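FAD linked oxidase-like protein (Myceliophthora thermophila, PDB 5L6G) oxidises the C1 hydroxyl of xylooligosaccharides and related sugars to lactones, passing the electrons through a bicovalently bound FAD to oxygen and releasing hydrogen peroxide. Local coordinates at residues A[47-52]-A[111-116]; A[99-102]-A[108-111]; A[178-183]-A[400-405]; A[292-297]-A[306-311]; A[380-383]-A[389-392]. All blocks are in the same frame, centred on the assembly; numbering follows the deposited sequence. Where two conformers were deposited one is given.

How the contacts relate
Contacts 1 and 2 lie together in the FAD-binding part of the chain, share Glu-111 and touch through Leu-101, which packs against the backbone oxygens of Asp-49 and Ala-50. Both are buried, yet contact 1 is a salt-bridge network whereas contact 2 is a small apolar meeting beside the cofactor. Contacts 3 and 5, with centres about 7 Å apart, form a second pair: 389-392 and 400-405 belong to one long loop, and Arg-402 serves both. Contact 3 is ionic and partly buried; contact 5 is buried and mainly apolar. Contact 4 stands alone at the periphery, a purely apolar helix-on-strand contact at the edge of the eight-stranded sheet that also holds strand 374-381 of contact 5.

Contact 1: A[47-52]-A[111-116]; sequences KTDASP and ELDRMY
Arg-114 meets Asp-49 in a buried salt-bridge network that ties helix 45-50 to the type I beta turn Leu-112 to Met-115, just beyond strand 108-111 of the FAD-binding PCMH-type fold. The ionic part is a two-nitrogen, end-on grip. NH2 of Arg-114 gives the better-aligned bond, 3.3 Å to the syn lone pair of Asp-49 OD2 and nearly in the guanidinium plane. NH1 of Arg-114 lies 3.1 Å from Asp-49 OD1, but out of the carboxylate plane, since the two flat groups are turned 65° apart. A bend at chi2 (-41°) folds the arginine chain back over its own turn, where NH1 also bridges to Asp-113 OD1 at 2.5 Å. Were an alanine here instead of Arg-114, the two aspartates would probably face each other without the positive charge they share.

Like charges also gather here. Glu-111 OE1 comes within 4.4 Å of Asp-49 OD1, a proximity probably eased by Lys-90, which forms a salt bridge with Glu-111 and also bonds the carbonyl O of Asp-49. Thr-39 holds Asp-49 OD2 from outside the pair.

One water lies between the two aspartates, 2.6 Å from Asp-49 OD1 and equally close to Asp-113 OD2.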
# COMPACT_ATOMS: atom_id res chain seq x y z
N LYS A 47 -7.38 12.14 20.76
CA LYS A 47 -8.35 12.00 19.69
C LYS A 47 -7.63 11.95 18.35
O LYS A 47 -7.86 11.06 17.54
CB LYS A 47 -9.35 13.17 19.74
CG LYS A 47 -10.44 13.14 18.68
CD LYS A 47 -11.58 12.19 19.05
CE LYS A 47 -12.61 12.13 17.93
NZ LYS A 47 -13.58 11.01 18.12
N THR A 48 -6.72 12.89 18.13
CA THR A 48 -5.97 12.96 16.89
C THR A 48 -5.11 11.73 16.70
O THR A 48 -5.18 11.06 15.67
CB THR A 48 -5.06 14.20 16.90
OG1 THR A 48 -5.88 15.36 16.99
CG2 THR A 48 -4.21 14.28 15.64
N ASP A 49 -4.29 11.41 17.71
CA ASP A 49 -3.37 10.28 17.59
C ASP A 49 -4.07 8.93 17.47
O ASP A 49 -3.59 8.04 16.77
CB ASP A 49 -2.38 10.27 18.78
CG ASP A 49 -1.30 11.33 18.64
OD1 ASP A 49 -1.12 11.87 17.53
OD2 ASP A 49 -0.61 11.63 19.64
N ALA A 50 -5.20 8.78 18.15
CA ALA A 50 -5.96 7.53 18.10
C ALA A 50 -6.89 7.37 16.88
O ALA A 50 -7.42 6.29 16.65
CB ALA A 50 -6.78 7.39 19.38
N SER A 51 -7.10 8.43 16.10
CA SER A 51 -8.17 8.43 15.09
C SER A 51 -7.76 7.69 13.82
O SER A 51 -6.71 7.98 13.26
CB SER A 51 -8.61 9.85 14.75
OG SER A 51 -7.49 10.67 14.47
N PRO A 52 -8.61 6.75 13.34
CA PRO A 52 -8.32 5.91 12.20
C PRO A 52 -8.38 6.73 10.92
O PRO A 52 -8.91 7.82 10.92
CB PRO A 52 -9.48 4.91 12.21
CG PRO A 52 -10.62 5.70 12.74
CD PRO A 52 -10.01 6.58 13.80
N GLU A 111 3.10 5.58 18.07
CA GLU A 111 2.79 6.58 17.07
C GLU A 111 4.09 7.26 16.61
O GLU A 111 4.76 7.90 17.41
CB GLU A 111 1.87 7.64 17.69
CG GLU A 111 1.66 8.85 16.82
CD GLU A 111 0.90 8.51 15.56
OE1 GLU A 111 -0.25 8.03 15.68
OE2 GLU A 111 1.43 8.70 14.46
N LEU A 112 4.37 7.16 15.32
CA LEU A 112 5.66 7.50 14.74
C LEU A 112 5.67 8.83 14.00
O LEU A 112 6.69 9.21 13.44
CB LEU A 112 6.08 6.40 13.75
CG LEU A 112 6.23 5.00 14.36
CD1 LEU A 112 6.58 4.04 13.25
CD2 LEU A 112 7.31 4.96 15.43
N ASP A 113 4.55 9.55 14.04
CA ASP A 113 4.37 10.74 13.22
C ASP A 113 5.18 11.95 13.64
O ASP A 113 5.28 12.90 12.88
CB ASP A 113 2.88 11.13 13.11
CG ASP A 113 2.32 11.75 14.38
OD1 ASP A 113 2.88 11.57 15.47
OD2 ASP A 113 1.27 12.43 14.29
N ARG A 114 5.79 11.92 14.82
CA ARG A 114 6.74 12.96 15.19
C ARG A 114 8.14 12.68 14.58
O ARG A 114 8.99 13.55 14.58
CB ARG A 114 6.80 13.16 16.72
CG ARG A 114 5.45 13.23 17.47
CD ARG A 114 4.31 14.03 16.79
NE ARG A 114 3.22 14.44 17.73
CZ ARG A 114 2.15 13.70 18.10
NH1 ARG A 114 1.95 12.47 17.64
NH2 ARG A 114 1.26 14.20 18.96
N MET A 115 8.35 11.49 14.03
CA MET A 115 9.61 11.12 13.39
C MET A 115 9.43 11.08 11.86
O MET A 115 9.10 10.06 11.30
CB MET A 115 10.10 9.77 13.92
CG MET A 115 10.41 9.80 15.39
SD MET A 115 10.71 8.15 16.05
CE MET A 115 12.37 7.82 15.42
N TYR A 116 9.65 12.21 11.21
CA TYR A 116 9.37 12.32 9.78
C TYR A 116 10.52 12.94 9.00
O TYR A 116 10.33 13.37 7.87
CB TYR A 116 8.11 13.15 9.56
CG TYR A 116 8.15 14.54 10.16
CD1 TYR A 116 8.84 15.59 9.52
CD2 TYR A 116 7.50 14.82 11.35
CE1 TYR A 116 8.89 16.86 10.07
CE2 TYR A 116 7.54 16.09 11.92
CZ TYR A 116 8.23 17.11 11.27
OH TYR A 116 8.26 18.37 11.82
O HOH W 1 -1.21 12.09 14.99

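Contact 2: A[99-102]-A[108-111]; sequences FGLG and LVVE. With FAD (flavin-adenine dinucleotide), chain D.
Val-109 points from strand 108-111 straight at the turn 99-102, and its two methyls make the close part of this contact. CG2 of Val-109 rests 3.6 Å from the carbonyl O of Leu-101 and 3.8 Å from the Leu-101 CA, while CG1 of Val-109 lies 3.7 Å from the carbonyl O of Gly-100. With CG1 anti to the backbone N (chi1 172°) and CG2 beside it, the valine fork offers one methyl to each of two successive carbonyls. The looser part is the side chain of Leu-101. Its CB leaves the strand behind, and only the end of the chain returns, bringing CD2 to 4.3 Å from Val-109 CG2. The same leucine packs on Lys-90 of strand 87-90, the parallel neighbour of strand 108-111, and on the backbone of helix 45-50. Neither part faces solvent, for all three touching residues are buried.

On the cofactor side the turn passes close to the FAD: the backbone N of Gly-100 is 3.8 Å from O2A on the adenosine-side phosphate (PA), and CB of Phe-99 is 3.8 Å from the ribose oxygen O3B. A side chain on Gly-100 would run into O2A, so the cofactor can lie close against the backbone here.

No hydrogen bond crosses between the segments, and the buried carbonyl O of Gly-100 has methyl carbon rather than a donor before it. The chemistry is therefore that of shape and van der Waals contact, seating a cofactor-lining turn against the sheet at the cost of one buried carbonyl left without a polar partner.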
# COMPACT_ATOMS: atom_id res chain seq x y z
N PHE A 99 -5.10 -1.35 11.31
CA PHE A 99 -4.10 -2.20 11.94
C PHE A 99 -2.97 -1.47 12.66
O PHE A 99 -2.34 -2.05 13.55
CB PHE A 99 -3.54 -3.21 10.95
CG PHE A 99 -4.52 -4.28 10.50
CD1 PHE A 99 -5.60 -4.68 11.30
CD2 PHE A 99 -4.30 -4.92 9.30
CE1 PHE A 99 -6.46 -5.69 10.87
CE2 PHE A 99 -5.14 -5.93 8.88
CZ PHE A 99 -6.22 -6.31 9.66
N GLY A 100 -2.72 -0.20 12.31
CA GLY A 100 -1.75 0.64 13.03
C GLY A 100 -2.23 0.97 14.43
O GLY A 100 -1.43 1.27 15.30
N LEU A 101 -3.54 0.90 14.66
CA LEU A 101 -4.10 0.99 16.01
C LEU A 101 -4.15 -0.36 16.72
O LEU A 101 -4.46 -0.40 17.90
CB LEU A 101 -5.50 1.58 15.97
CG LEU A 101 -5.62 2.99 15.43
CD1 LEU A 101 -7.09 3.33 15.31
CD2 LEU A 101 -4.90 4.00 16.32
N GLY A 102 -3.84 -1.43 16.00
CA GLY A 102 -3.80 -2.78 16.51
C GLY A 102 -4.93 -3.64 15.99
O GLY A 102 -4.96 -4.84 16.25
N LEU A 108 -0.78 -1.17 22.77
CA LEU A 108 0.07 -0.00 22.78
C LEU A 108 0.28 0.42 21.35
O LEU A 108 0.70 -0.40 20.53
CB LEU A 108 1.43 -0.33 23.40
CG LEU A 108 2.49 0.76 23.24
CD1 LEU A 108 2.08 2.02 23.98
CD2 LEU A 108 3.83 0.25 23.74
N VAL A 109 0.00 1.67 21.04
CA VAL A 109 0.26 2.20 19.73
C VAL A 109 1.51 3.04 19.82
O VAL A 109 1.60 3.97 20.63
CB VAL A 109 -0.93 3.03 19.22
CG1 VAL A 109 -0.55 3.74 17.93
CG2 VAL A 109 -2.11 2.11 19.00
N VAL A 110 2.49 2.69 18.99
CA VAL A 110 3.73 3.44 18.91
C VAL A 110 3.56 4.38 17.74
O VAL A 110 3.76 4.01 16.59
CB VAL A 110 4.93 2.49 18.75
CG1 VAL A 110 6.25 3.26 18.71
CG2 VAL A 110 4.90 1.49 19.90
N GLU A 111 3.10 5.58 18.07
CA GLU A 111 2.79 6.58 17.07
C GLU A 111 4.09 7.26 16.61
O GLU A 111 4.76 7.90 17.41
CB GLU A 111 1.87 7.64 17.69
CG GLU A 111 1.66 8.85 16.82
CD GLU A 111 0.90 8.51 15.56
OE1 GLU A 111 -0.25 8.03 15.68
OE2 GLU A 111 1.43 8.70 14.46
PA FAD D . -0.42 2.47 9.22
O1A FAD D . 0.32 3.43 10.12
O2A FAD D . -1.88 2.27 9.50
O5B FAD D . 0.37 1.11 9.11
C5B FAD D . -0.05 0.01 8.30
C4B FAD D . 0.58 -1.26 8.80
O4B FAD D . 2.01 -1.14 8.73
C3B FAD D . 0.25 -1.56 10.25
O3B FAD D . 0.24 -2.96 10.45
C2B FAD D . 1.41 -0.96 11.00
O2B FAD D . 1.59 -1.51 12.30
C1B FAD D . 2.55 -1.25 10.05
N9A FAD D . 3.64 -0.28 10.23
C8A FAD D . 3.58 1.05 10.17
N7A FAD D . 4.79 1.59 10.42
C5A FAD D . 5.61 0.56 10.63
C6A FAD D . 7.03 0.43 10.98
N6A FAD D . 7.74 1.57 11.09
N1A FAD D . 7.51 -0.82 11.16
C2A FAD D . 6.78 -1.92 11.02
N3A FAD D . 5.45 -1.87 10.70
C4A FAD D . 4.86 -0.66 10.51
N1 FAD D . -1.33 1.91 -1.43
C2 FAD D . -0.69 1.70 -2.62
O2 FAD D . -0.04 0.63 -2.79
N3 FAD D . -0.73 2.64 -3.60
C4 FAD D . -1.38 3.82 -3.47
O4 FAD D . -1.42 4.70 -4.37
C4X FAD D . -2.10 4.11 -2.21
N5 FAD D . -2.78 5.27 -1.98
C5X FAD D . -3.43 5.55 -0.79
C6 FAD D . -4.10 6.75 -0.56
C7 FAD D . -4.76 6.96 0.67
C7M FAD D . -5.49 8.27 0.87
C8 FAD D . -4.70 5.94 1.77
C8M FAD D . -5.33 6.18 3.13
C9 FAD D . -4.01 4.76 1.52
C9A FAD D . -3.39 4.51 0.28
N10 FAD D . -2.70 3.30 0.01
C10 FAD D . -2.04 3.05 -1.20
C1' FAD D . -2.61 2.22 0.99
C2' FAD D . -1.38 2.32 1.83
O2' FAD D . -0.29 1.83 1.05
C3' FAD D . -1.61 1.38 3.01
O3' FAD D . -2.79 1.73 3.73
C4' FAD D . -0.39 1.46 3.93
O4' FAD D . -0.21 0.19 4.57
C5' FAD D . -0.57 2.58 4.92
O5' FAD D . 0.68 2.90 5.52
P FAD D . 0.65 3.80 6.82
O1P FAD D . 2.01 3.88 7.44
O2P FAD D . -0.04 5.09 6.52
O3P FAD D . -0.43 3.01 7.71

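Contact 3: A[178-183]-A[400-405]; sequences LAVDWI and AFRDPE. With XYP (beta-D-xylopyranose), chain J.
Asp-181 carries its CG beside the backbone N (chi1 -63°), and Arg-402 reaches it from the opposite direction with a chain bent at chi2, so that carboxylate and guanidinium meet in a salt bridge with their planes turned about 35°. The straighter bond runs from Arg-402 NH1 to the syn lone pair of Asp-181 OD2, 2.9 Å at 160°. The second, from Arg-402 NH2 to Asp-181 OD1, is short (2.6 Å) but weak. OD2 of Asp-181 is gripped again on its anti side by the backbone N of Leu-178, 2.8 Å away, which steadies the carboxylate. CD1 of Leu-178 lies over one guanidinium face, 3.7 Å from Arg-402 NH1, and CG1 of Val-180 approaches NH2. A leucine in place of Asp-181 would probably leave Arg-402 without its carboxylate, NH1 held by the Val-389 carbonyl, and deprive the Leu-178 N of its acceptor. A bound xylose beside the turn makes a very short hydrogen bond from O4 to the Asp-181 carbonyl O and lies over a face of Trp-182, offset toward the rim.

The contact joins the turn between helix 173-176 and strand 183-189 to the loop linking strands 374-381 and 409-417, connecting the FAD-binding part to the eight-stranded sheet.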
# COMPACT_ATOMS: atom_id res chain seq x y z
N LEU A 178 8.01 -1.17 -6.92
CA LEU A 178 7.19 -0.84 -5.76
C LEU A 178 8.04 -0.03 -4.80
O LEU A 178 9.26 -0.03 -4.91
CB LEU A 178 6.70 -2.11 -5.08
CG LEU A 178 5.84 -3.04 -5.93
CD1 LEU A 178 5.55 -4.34 -5.20
CD2 LEU A 178 4.55 -2.34 -6.33
N ALA A 179 7.40 0.63 -3.84
CA ALA A 179 8.15 1.36 -2.80
C ALA A 179 9.13 0.44 -2.08
O ALA A 179 10.27 0.83 -1.81
CB ALA A 179 7.18 2.00 -1.81
N VAL A 180 8.68 -0.78 -1.78
CA VAL A 180 9.49 -1.79 -1.12
C VAL A 180 10.80 -2.10 -1.87
O VAL A 180 11.81 -2.45 -1.28
CB VAL A 180 8.69 -3.09 -0.89
CG1 VAL A 180 8.44 -3.85 -2.19
CG2 VAL A 180 9.40 -3.98 0.10
N ASP A 181 10.78 -1.90 -3.18
CA ASP A 181 11.96 -2.14 -4.01
C ASP A 181 13.05 -1.10 -3.89
O ASP A 181 14.17 -1.30 -4.39
CB ASP A 181 11.52 -2.27 -5.46
CG ASP A 181 10.61 -3.46 -5.68
OD1 ASP A 181 10.87 -4.49 -5.03
OD2 ASP A 181 9.65 -3.35 -6.47
N TRP A 182 12.74 0.02 -3.26
CA TRP A 182 13.73 1.09 -3.11
C TRP A 182 14.36 1.08 -1.73
O TRP A 182 15.30 1.84 -1.47
CB TRP A 182 13.08 2.42 -3.50
CG TRP A 182 12.82 2.36 -4.90
CD1 TRP A 182 11.73 1.84 -5.50
CD2 TRP A 182 13.73 2.70 -5.94
NE1 TRP A 182 11.88 1.85 -6.86
CE2 TRP A 182 13.10 2.39 -7.16
CE3 TRP A 182 15.02 3.25 -5.97
CZ2 TRP A 182 13.70 2.63 -8.38
CZ3 TRP A 182 15.61 3.48 -7.18
CH2 TRP A 182 14.95 3.17 -8.38
N ILE A 183 13.89 0.20 -0.86
CA ILE A 183 14.52 0.05 0.44
C ILE A 183 15.88 -0.61 0.25
O ILE A 183 15.99 -1.69 -0.35
CB ILE A 183 13.67 -0.79 1.42
CG1 ILE A 183 12.32 -0.12 1.65
CG2 ILE A 183 14.45 -0.96 2.72
CD1 ILE A 183 11.34 -0.97 2.45
N ALA A 400 4.79 -11.10 -2.51
CA ALA A 400 4.55 -12.37 -3.19
C ALA A 400 4.35 -12.28 -4.69
O ALA A 400 4.41 -13.29 -5.40
CB ALA A 400 3.34 -13.08 -2.56
N PHE A 401 4.06 -11.10 -5.19
CA PHE A 401 3.46 -10.97 -6.51
C PHE A 401 4.41 -10.38 -7.53
O PHE A 401 4.28 -9.23 -7.93
CB PHE A 401 2.17 -10.18 -6.37
CG PHE A 401 1.26 -10.72 -5.29
CD1 PHE A 401 0.74 -12.00 -5.40
CD2 PHE A 401 0.96 -9.98 -4.18
CE1 PHE A 401 -0.08 -12.52 -4.41
CE2 PHE A 401 0.14 -10.50 -3.19
CZ PHE A 401 -0.38 -11.76 -3.30
N ARG A 402 5.34 -11.22 -7.97
CA ARG A 402 6.43 -10.82 -8.86
C ARG A 402 6.50 -11.48 -10.22
O ARG A 402 7.40 -11.17 -11.00
CB ARG A 402 7.75 -11.10 -8.14
CG ARG A 402 7.88 -10.33 -6.86
CD ARG A 402 7.86 -8.83 -7.08
NE ARG A 402 8.34 -8.13 -5.89
CZ ARG A 402 8.59 -6.82 -5.79
NH1 ARG A 402 8.44 -5.98 -6.82
NH2 ARG A 402 9.03 -6.34 -4.63
N ASP A 403 5.63 -12.44 -10.49
CA ASP A 403 5.58 -13.13 -11.77
C ASP A 403 4.96 -12.24 -12.85
O ASP A 403 3.82 -11.83 -12.73
CB ASP A 403 4.79 -14.43 -11.65
CG ASP A 403 4.97 -15.31 -12.85
OD1 ASP A 403 4.48 -14.95 -13.94
OD2 ASP A 403 5.64 -16.35 -12.71
N PRO A 404 5.72 -11.97 -13.93
CA PRO A 404 5.22 -11.01 -14.92
C PRO A 404 3.97 -11.47 -15.70
O PRO A 404 3.27 -10.62 -16.28
CB PRO A 404 6.42 -10.78 -15.85
CG PRO A 404 7.38 -11.90 -15.59
CD PRO A 404 7.04 -12.52 -14.26
N GLU A 405 3.69 -12.77 -15.73
CA GLU A 405 2.46 -13.27 -16.35
C GLU A 405 1.35 -13.64 -15.33
O GLU A 405 0.16 -13.38 -15.57
CB GLU A 405 2.79 -14.42 -17.30
CG GLU A 405 3.47 -13.97 -18.59
CD GLU A 405 4.93 -13.61 -18.41
OE1 GLU A 405 5.70 -14.47 -17.96
OE2 GLU A 405 5.33 -12.46 -18.77
O1 XYP J . 14.02 -0.77 -11.81
C1 XYP J . 14.45 -1.41 -10.60
C2 XYP J . 15.64 -0.65 -10.00
C3 XYP J . 16.01 -1.19 -8.62
C4 XYP J . 14.77 -1.36 -7.75
C5 XYP J . 13.68 -2.14 -8.49
O2 XYP J . 16.74 -0.77 -10.91
O3 XYP J . 16.95 -0.32 -7.97
O4 XYP J . 15.12 -2.03 -6.54
O5 XYP J . 13.35 -1.45 -9.69

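Contact 4: A[292-297]-A[306-311]; sequences ALKTAI and ANLSSV
Leu-308 points its side chain from the edge strand at helix 290-304, and three residues within about one turn of the helix receive it. The closest is Ile-297: its CG2 methyl lies 3.9 Å from CD1 of Leu-308 and 4.0 Å from CG of the same leucine, the two side chains meeting at a slant. Ile-297 has CG1 anti to the backbone N (chi1 -163°), which turns CG2 to the position between N and the carbonyl carbon and aims it at the leucine. Lys-294 adds its aliphatic stem, CG being 4.0 Å from Leu-308 CD1, again at an oblique angle, on the exposed side of the contact. Further along, CD2 of Leu-293 touches both strand residues, 4.2 Å from CG1 of Val-311 and a looser 4.5 Å from CD1 of Leu-308. Every touch is carbon on carbon.

Helix segment 292-297 and strand segment 308-311 run nearly antiparallel, at 158° with 11.2 Å between axes; the helix packs on the sheet and the chain then turns back into its outermost strand. Beneath the helix, Tyr-237 of strand 234-240 meets Leu-293 and Leu-308, Tyr-286 of strand 280-286 meets Leu-293, and Met-269 of strand 269-275 touches Ile-297.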
# COMPACT_ATOMS: atom_id res chain seq x y z
N ALA A 292 5.84 12.22 -26.94
CA ALA A 292 6.35 10.87 -26.74
C ALA A 292 5.22 9.95 -26.28
O ALA A 292 5.09 8.82 -26.75
CB ALA A 292 7.51 10.88 -25.75
N LEU A 293 4.38 10.45 -25.37
CA LEU A 293 3.19 9.71 -24.95
C LEU A 293 2.29 9.36 -26.13
O LEU A 293 1.88 8.21 -26.29
CB LEU A 293 2.38 10.53 -23.93
CG LEU A 293 0.95 10.05 -23.70
CD1 LEU A 293 0.96 8.66 -23.07
CD2 LEU A 293 0.16 11.03 -22.86
N LYS A 294 1.96 10.37 -26.94
CA LYS A 294 1.01 10.17 -28.04
C LYS A 294 1.47 9.04 -28.94
O LYS A 294 0.68 8.18 -29.34
CB LYS A 294 0.85 11.47 -28.84
CG LYS A 294 0.10 12.58 -28.11
CD LYS A 294 0.10 13.87 -28.93
CE LYS A 294 -0.57 15.02 -28.18
NZ LYS A 294 -2.06 14.90 -28.18
N THR A 295 2.75 9.03 -29.27
CA THR A 295 3.36 7.99 -30.09
C THR A 295 3.28 6.63 -29.38
O THR A 295 2.93 5.62 -29.98
CB THR A 295 4.82 8.36 -30.42
OG1 THR A 295 4.86 9.59 -31.15
CG2 THR A 295 5.49 7.28 -31.27
N ALA A 296 3.59 6.63 -28.10
CA ALA A 296 3.61 5.40 -27.30
C ALA A 296 2.22 4.78 -27.12
O ALA A 296 2.09 3.56 -27.06
CB ALA A 296 4.23 5.69 -25.94
N ILE A 297 1.19 5.61 -27.03
CA ILE A 297 -0.15 5.15 -26.69
C ILE A 297 -0.98 4.81 -27.94
O ILE A 297 -2.04 4.20 -27.83
CB ILE A 297 -0.88 6.20 -25.82
CG1 ILE A 297 -2.10 5.60 -25.10
CG2 ILE A 297 -1.30 7.42 -26.64
CD1 ILE A 297 -1.77 4.58 -24.06
N ALA A 306 -10.29 4.09 -29.11
CA ALA A 306 -10.54 5.10 -28.11
C ALA A 306 -9.69 6.33 -28.38
O ALA A 306 -8.78 6.31 -29.22
CB ALA A 306 -10.27 4.55 -26.72
N ASN A 307 -10.01 7.40 -27.67
CA ASN A 307 -9.34 8.67 -27.82
C ASN A 307 -8.65 9.05 -26.53
O ASN A 307 -9.18 8.81 -25.45
CB ASN A 307 -10.35 9.76 -28.20
CG ASN A 307 -10.83 9.63 -29.63
OD1 ASN A 307 -10.78 8.56 -30.22
ND2 ASN A 307 -11.31 10.74 -30.20
N LEU A 308 -7.48 9.67 -26.65
CA LEU A 308 -6.82 10.31 -25.52
C LEU A 308 -7.60 11.54 -25.11
O LEU A 308 -8.16 12.23 -25.95
CB LEU A 308 -5.43 10.82 -25.91
CG LEU A 308 -4.16 10.01 -25.71
CD1 LEU A 308 -2.95 10.87 -26.09
CD2 LEU A 308 -4.05 9.50 -24.30
N SER A 309 -7.60 11.84 -23.82
CA SER A 309 -8.12 13.13 -23.35
C SER A 309 -7.28 13.64 -22.19
O SER A 309 -6.47 12.90 -21.62
CB SER A 309 -9.59 13.02 -22.97
OG SER A 309 -9.81 12.00 -22.02
N SER A 310 -7.48 14.92 -21.86
CA SER A 310 -6.84 15.54 -20.70
C SER A 310 -5.34 15.28 -20.68
O SER A 310 -4.79 14.90 -19.65
CB SER A 310 -7.46 15.00 -19.40
OG SER A 310 -8.83 15.34 -19.31
N VAL A 311 -4.68 15.48 -21.81
CA VAL A 311 -3.24 15.28 -21.86
C VAL A 311 -2.59 16.51 -21.25
O VAL A 311 -2.75 17.62 -21.76
CB VAL A 311 -2.76 15.06 -23.30
CG1 VAL A 311 -1.24 15.00 -23.37
CG2 VAL A 311 -3.39 13.80 -23.87

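Contact 5: A[380-383]-A[389-392]; sequences DMYG and VTRV
Tyr-382 lays the hydroxyl end of its ring against the CG1 methyl of Val-389, the closest approach in this buried contact. That methyl is 3.3 Å from OH and 3.4 Å from CZ of Tyr-382, with the ring carbons CE1 and CE2 of the tyrosine slightly farther away, so it sits near the phenolic end of the ring. The two side chains cross at about a right angle, and the methyl approaches obliquely. Tyr-382 has CG anti to the backbone N (chi1 175°), a setting that carries the ring toward 389-392 although its CB starts out to one side.

Thr-390 splits its branches between two partners. CG2 of Thr-390 turns to the ring, 3.9 Å from CE1 of Tyr-382, while OG1 of Thr-390 lies 3.7 Å from CA of Gly-383, where the backbones come nearest. The contact thus closes the short excursion after strand 374-381, as the chain doubles back within the loop that leads on to strand 409-417.

Polar bonds hold the loop from within and from its later part. The Tyr-382 hydroxyl bonds to the carbonyl O of Phe-401 and to the hydroxyl of Tyr-399; Ser-387 bonds the carbonyl O of Tyr-382, and Arg-402 reaches the carbonyl O of Val-389.

No hydrogen bond joins the two segments themselves. The chemistry is divided accordingly: two methyls pack on the tyrosine ring, while its buried hydroxyl, beside the valine methyl, finds its polar partners in the returning part of the loop, so that one side chain serves both the apolar packing and the hydrogen-bonding network.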
# COMPACT_ATOMS: atom_id res chain seq x y z
N ASP A 380 -4.97 -1.87 -11.80
CA ASP A 380 -3.66 -1.34 -12.16
C ASP A 380 -3.06 -2.19 -13.25
O ASP A 380 -3.13 -3.42 -13.18
CB ASP A 380 -2.73 -1.36 -10.95
CG ASP A 380 -3.07 -0.30 -9.94
OD1 ASP A 380 -3.20 0.87 -10.32
OD2 ASP A 380 -3.17 -0.63 -8.76
N MET A 381 -2.46 -1.55 -14.25
CA MET A 381 -1.63 -2.26 -15.21
C MET A 381 -0.32 -2.59 -14.51
O MET A 381 0.60 -1.80 -14.46
CB MET A 381 -1.40 -1.42 -16.50
CG MET A 381 -2.68 -0.98 -17.18
SD MET A 381 -3.80 -2.28 -17.78
CE MET A 381 -4.95 -2.39 -16.41
N TYR A 382 -0.25 -3.79 -13.96
CA TYR A 382 0.71 -4.12 -12.91
C TYR A 382 1.91 -4.91 -13.44
O TYR A 382 3.06 -4.61 -13.12
CB TYR A 382 -0.05 -4.89 -11.83
CG TYR A 382 0.78 -5.45 -10.70
CD1 TYR A 382 1.37 -6.70 -10.80
CD2 TYR A 382 0.94 -4.74 -9.53
CE1 TYR A 382 2.11 -7.22 -9.77
CE2 TYR A 382 1.67 -5.26 -8.48
CZ TYR A 382 2.26 -6.50 -8.61
OH TYR A 382 2.99 -7.00 -7.57
N GLY A 383 1.61 -5.93 -14.23
CA GLY A 383 2.60 -6.90 -14.66
C GLY A 383 2.91 -6.81 -16.15
O GLY A 383 2.91 -5.72 -16.74
N VAL A 389 7.95 -3.93 -11.66
CA VAL A 389 7.44 -4.64 -10.48
C VAL A 389 7.73 -6.13 -10.59
O VAL A 389 8.28 -6.74 -9.67
CB VAL A 389 5.93 -4.43 -10.28
CG1 VAL A 389 5.40 -5.31 -9.15
CG2 VAL A 389 5.63 -2.96 -9.98
N THR A 390 7.40 -6.71 -11.74
CA THR A 390 7.52 -8.14 -11.92
C THR A 390 8.85 -8.56 -12.57
O THR A 390 8.99 -9.68 -13.04
CB THR A 390 6.31 -8.65 -12.73
OG1 THR A 390 6.14 -7.84 -13.90
CG2 THR A 390 5.04 -8.56 -11.92
N ARG A 391 9.83 -7.66 -12.61
CA ARG A 391 11.20 -8.02 -12.94
C ARG A 391 12.03 -8.31 -11.69
O ARG A 391 13.13 -8.84 -11.78
CB ARG A 391 11.88 -6.91 -13.75
CG ARG A 391 11.54 -7.00 -15.21
CD ARG A 391 12.09 -5.82 -16.01
NE ARG A 391 11.80 -6.01 -17.43
CZ ARG A 391 11.81 -5.04 -18.34
NH1 ARG A 391 12.06 -3.78 -18.00
NH2 ARG A 391 11.56 -5.33 -19.61
N VAL A 392 11.51 -7.96 -10.52
CA VAL A 392 12.17 -8.31 -9.28
C VAL A 392 12.15 -9.84 -9.17
O VAL A 392 11.07 -10.44 -9.30
CB VAL A 392 11.48 -7.68 -8.05
CG1 VAL A 392 11.99 -8.30 -6.76
CG2 VAL A 392 11.67 -6.17 -8.04